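Hypothetical protein Atu0636 (Agrobacterium tumefaciens, PDB 2OZV) is of unknown function but probably transfers a methyl group, as a predicted O-methyltransferase of the small-domain methyltransferase family. Local coordinates at residues F186-P198 with A215-G229. Residues are numbered along the deposited sequence; the frame is centred on the assembly and turned at random.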
# COMPACT_ATOMS: atom_id res chain seq x y z
N PHE B 186 0.15 16.36 5.62
CA PHE B 186 1.23 15.49 6.03
C PHE B 186 1.86 14.87 4.81
O PHE B 186 1.14 14.52 3.85
CB PHE B 186 0.70 14.35 6.89
CG PHE B 186 0.23 14.79 8.24
CD1 PHE B 186 1.16 15.03 9.25
CD2 PHE B 186 -1.14 14.97 8.50
CE1 PHE B 186 0.72 15.44 10.53
CE2 PHE B 186 -1.58 15.36 9.76
CZ PHE B 186 -0.66 15.60 10.78
N GLY B 187 3.18 14.73 4.84
CA GLY B 187 3.91 14.06 3.76
C GLY B 187 5.00 13.17 4.32
O GLY B 187 5.00 12.86 5.52
N GLY B 188 5.90 12.71 3.46
CA GLY B 188 6.86 11.69 3.89
C GLY B 188 6.22 10.46 4.51
O GLY B 188 6.77 9.87 5.45
N LEU B 189 5.05 10.05 4.01
CA LEU B 189 4.38 8.84 4.56
C LEU B 189 5.31 7.66 4.50
O LEU B 189 5.97 7.42 3.46
CB LEU B 189 3.09 8.50 3.81
CG LEU B 189 1.82 9.22 4.33
CD1 LEU B 189 1.91 10.73 4.18
CD2 LEU B 189 0.57 8.68 3.58
N GLU B 190 5.38 6.94 5.61
CA GLU B 190 6.00 5.62 5.63
C GLU B 190 4.92 4.63 5.98
O GLU B 190 4.27 4.75 7.05
CB GLU B 190 7.08 5.55 6.72
CG GLU B 190 8.38 6.21 6.33
CD GLU B 190 9.52 5.88 7.30
OE1 GLU B 190 9.35 4.99 8.19
OE2 GLU B 190 10.57 6.50 7.13
N ILE B 191 4.73 3.64 5.12
CA ILE B 191 3.67 2.64 5.32
C ILE B 191 4.33 1.30 5.59
O ILE B 191 5.14 0.83 4.78
CB ILE B 191 2.79 2.53 4.04
CG1 ILE B 191 2.17 3.92 3.69
CG2 ILE B 191 1.74 1.44 4.21
CD1 ILE B 191 1.32 3.92 2.36
N THR B 192 3.99 0.69 6.72
CA THR B 192 4.55 -0.60 7.07
C THR B 192 3.41 -1.62 7.21
O THR B 192 2.58 -1.52 8.13
CB THR B 192 5.35 -0.51 8.40
OG1 THR B 192 6.35 0.51 8.30
CG2 THR B 192 6.00 -1.87 8.70
N LEU B 193 3.34 -2.57 6.28
CA LEU B 193 2.33 -3.62 6.39
C LEU B 193 2.73 -4.63 7.47
O LEU B 193 3.93 -4.91 7.66
CB LEU B 193 2.17 -4.35 5.05
CG LEU B 193 1.36 -3.60 3.96
CD1 LEU B 193 -0.11 -3.31 4.40
CD2 LEU B 193 1.98 -2.36 3.40
N ILE B 194 1.70 -5.19 8.10
CA ILE B 194 1.84 -6.15 9.21
C ILE B 194 1.26 -7.49 8.77
O ILE B 194 0.05 -7.58 8.53
CB ILE B 194 1.08 -5.63 10.46
CG1 ILE B 194 1.43 -4.18 10.77
CG2 ILE B 194 1.32 -6.52 11.66
CD1 ILE B 194 2.90 -3.96 11.07
N HIS B 195 2.10 -8.51 8.63
CA HIS B 195 1.65 -9.82 8.14
C HIS B 195 1.73 -10.82 9.31
O HIS B 195 2.68 -10.75 10.08
CB HIS B 195 2.51 -10.31 6.97
CG HIS B 195 2.46 -9.40 5.76
ND1 HIS B 195 1.79 -9.74 4.61
CD2 HIS B 195 2.96 -8.16 5.55
CE1 HIS B 195 1.92 -8.76 3.72
NE2 HIS B 195 2.63 -7.79 4.26
N PRO B 196 0.74 -11.71 9.47
CA PRO B 196 0.80 -12.57 10.68
C PRO B 196 1.94 -13.61 10.65
O PRO B 196 2.53 -13.93 11.71
CB PRO B 196 -0.56 -13.27 10.72
CG PRO B 196 -1.18 -13.08 9.38
CD PRO B 196 -0.46 -11.95 8.65
N ARG B 197 2.22 -14.15 9.48
CA ARG B 197 3.34 -15.06 9.30
C ARG B 197 3.75 -15.07 7.83
O ARG B 197 3.01 -14.56 6.97
CB ARG B 197 3.06 -16.47 9.87
CG ARG B 197 1.79 -17.19 9.39
CD ARG B 197 1.54 -18.50 10.20
NE ARG B 197 1.01 -18.28 11.57
CZ ARG B 197 1.66 -18.52 12.71
NH1 ARG B 197 1.07 -18.28 13.87
NH2 ARG B 197 2.89 -19.02 12.72
N PRO B 198 4.93 -15.64 7.52
CA PRO B 198 5.42 -15.60 6.14
C PRO B 198 4.40 -16.14 5.13
O PRO B 198 3.74 -17.17 5.39
CB PRO B 198 6.65 -16.54 6.19
CG PRO B 198 7.12 -16.37 7.62
CD PRO B 198 5.86 -16.38 8.40
N ALA B 215 7.69 15.20 0.84
CA ALA B 215 8.29 13.93 0.37
C ALA B 215 7.22 12.92 -0.04
O ALA B 215 6.17 12.81 0.62
CB ALA B 215 9.18 13.33 1.44
N ARG B 216 7.50 12.18 -1.12
CA ARG B 216 6.59 11.15 -1.61
C ARG B 216 6.60 9.93 -0.68
O ARG B 216 7.57 9.71 0.05
CB ARG B 216 6.97 10.72 -3.03
CG ARG B 216 6.86 11.84 -4.04
CD ARG B 216 5.72 11.58 -5.01
NE ARG B 216 5.87 12.37 -6.23
CZ ARG B 216 5.22 13.50 -6.47
NH1 ARG B 216 4.38 13.99 -5.57
NH2 ARG B 216 5.41 14.15 -7.62
N LEU B 217 5.53 9.15 -0.73
CA LEU B 217 5.39 8.04 0.17
C LEU B 217 6.44 6.93 -0.03
O LEU B 217 7.06 6.79 -1.12
CB LEU B 217 3.97 7.49 0.13
CG LEU B 217 3.55 6.65 -1.07
CD1 LEU B 217 4.03 5.17 -0.97
CD2 LEU B 217 2.01 6.68 -1.09
N THR B 218 6.61 6.14 1.01
CA THR B 218 7.55 5.03 1.04
C THR B 218 6.81 3.84 1.66
O THR B 218 6.11 4.03 2.68
CB THR B 218 8.72 5.43 2.00
OG1 THR B 218 9.49 6.46 1.38
CG2 THR B 218 9.62 4.26 2.27
N PHE B 219 6.95 2.63 1.08
CA PHE B 219 6.56 1.42 1.80
C PHE B 219 7.79 0.82 2.45
O PHE B 219 8.74 0.38 1.76
CB PHE B 219 5.90 0.36 0.88
CG PHE B 219 4.46 0.67 0.50
CD1 PHE B 219 4.17 1.53 -0.56
CD2 PHE B 219 3.41 0.09 1.23
CE1 PHE B 219 2.84 1.82 -0.91
CE2 PHE B 219 2.07 0.35 0.87
CZ PHE B 219 1.80 1.23 -0.20
N ARG B 220 7.77 0.75 3.77
CA ARG B 220 8.88 0.12 4.52
C ARG B 220 8.84 -1.39 4.37
O ARG B 220 7.79 -1.97 4.02
CB ARG B 220 8.77 0.49 6.02
CG ARG B 220 8.93 1.98 6.31
CD ARG B 220 10.37 2.46 6.15
NE ARG B 220 11.31 1.63 6.94
CZ ARG B 220 11.62 1.84 8.22
NH1 ARG B 220 11.09 2.87 8.89
NH2 ARG B 220 12.47 1.02 8.85
N ALA B 221 9.96 -2.07 4.64
CA ALA B 221 9.92 -3.54 4.74
C ALA B 221 8.84 -3.90 5.77
O ALA B 221 8.67 -3.19 6.77
CB ALA B 221 11.29 -4.11 5.18
N PRO B 222 8.11 -4.98 5.53
CA PRO B 222 6.96 -5.26 6.41
C PRO B 222 7.39 -5.86 7.72
O PRO B 222 8.54 -6.33 7.84
CB PRO B 222 6.16 -6.30 5.60
CG PRO B 222 7.24 -7.05 4.87
CD PRO B 222 8.22 -5.97 4.44
N LEU B 223 6.49 -5.82 8.71
CA LEU B 223 6.70 -6.58 9.95
C LEU B 223 5.95 -7.89 9.85
O LEU B 223 4.77 -7.90 9.46
CB LEU B 223 6.22 -5.77 11.14
CG LEU B 223 6.95 -4.45 11.39
CD1 LEU B 223 6.27 -3.66 12.49
CD2 LEU B 223 8.41 -4.71 11.76
N ILE B 224 6.63 -9.00 10.17
CA ILE B 224 6.01 -10.32 10.20
C ILE B 224 5.90 -10.67 11.68
O ILE B 224 6.92 -10.70 12.40
CB ILE B 224 6.85 -11.37 9.43
CG1 ILE B 224 7.30 -10.81 8.06
CG2 ILE B 224 6.09 -12.71 9.31
CD1 ILE B 224 6.20 -10.56 7.03
N MSE B 225 4.67 -10.91 12.13
CA MSE B 225 4.39 -11.13 13.56
C MSE B 225 5.03 -12.40 14.12
O MSE B 225 5.63 -12.38 15.20
CB MSE B 225 2.87 -11.22 13.78
CG MSE B 225 2.12 -9.92 13.69
SE MSE B 225 0.20 -10.24 13.33
CE MSE B 225 -0.25 -11.65 14.59
N HIS B 226 4.89 -13.50 13.38
CA HIS B 226 5.28 -14.85 13.84
C HIS B 226 6.10 -15.62 12.80
O HIS B 226 5.96 -15.39 11.60
CB HIS B 226 4.02 -15.69 14.14
CG HIS B 226 3.09 -15.07 15.12
ND1 HIS B 226 3.31 -15.10 16.49
CD2 HIS B 226 1.92 -14.40 14.95
CE1 HIS B 226 2.33 -14.47 17.11
NE2 HIS B 226 1.48 -14.03 16.20
N GLU B 227 6.93 -16.56 13.25
CA GLU B 227 7.53 -17.53 12.33
C GLU B 227 6.45 -18.57 12.05
O GLU B 227 5.53 -18.75 12.86
CB GLU B 227 8.78 -18.23 12.90
CG GLU B 227 9.87 -17.32 13.47
CD GLU B 227 10.61 -16.49 12.41
OE1 GLU B 227 10.48 -16.79 11.20
OE2 GLU B 227 11.33 -15.54 12.82
N THR B 228 6.58 -19.25 10.91
CA THR B 228 5.71 -20.35 10.56
C THR B 228 5.77 -21.40 11.67
O THR B 228 6.85 -21.86 12.04
CB THR B 228 6.13 -20.99 9.22
OG1 THR B 228 6.20 -19.98 8.20
CG2 THR B 228 5.15 -22.08 8.78
N GLY B 229 4.61 -21.75 12.23
CA GLY B 229 4.51 -22.84 13.20
C GLY B 229 4.72 -22.45 14.66
O GLY B 229 4.67 -23.31 15.53
O HOH W 1 8.17 8.74 2.58
O HOH W 2 4.06 11.11 1.47
O HOH W 3 5.22 -2.35 4.13
O HOH W 4 3.77 -19.23 7.17
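Parallel backbone hydrogen bonds run from Thr218 N to Leu189 O (2.8 Å) and from Ile191 N to Thr218 O, and Arg220 N extends this pairing of 186-198 with 215-229 to Ile191 O. After a short break around Ala221 and Pro222, the register is shifted by one residue: Leu223 N binds Leu193 O, and Leu223 O receives His195 N almost straight (2.9 Å, 170° at the hydrogen). Pro222, with no N-H to donate, suits the break; there one water bridges Leu193 N to Ile191 O and Arg220 O.

Ile191 lies alongside Phe219: its CD1 sits over the ring, 4.1 Å from the centroid, while CG2, anti to the backbone N, reaches CE2. Leu193 CD2 meets the edge of the same ring, 3.6 Å from Phe219 CD2. Strand 218-224 is one edge of the mixed sheet within its chain, added in parallel beside 186-195, which ends the seven-strand order of Rossmann-like methyltransferases. Phe219 also packs on Leu193 of the second subunit, where a flat apolar ring is well placed. Among the residues on the other face, Ile194 CD1 touches Leu223 CD1 at 3.7 Å.

On that face a salt bridge joins Arg220 NH1 to Glu190 OE1 (2.8 Å). The oxygen lies in the guanidinium plane, whereas the carboxylate stands nearly perpendicular, 89° away. Bends at chi2 and chi3 fold the long arginine back over Glu190. Ala248 O also accepts from NH1, and Asn250 N holds Glu190 OE2.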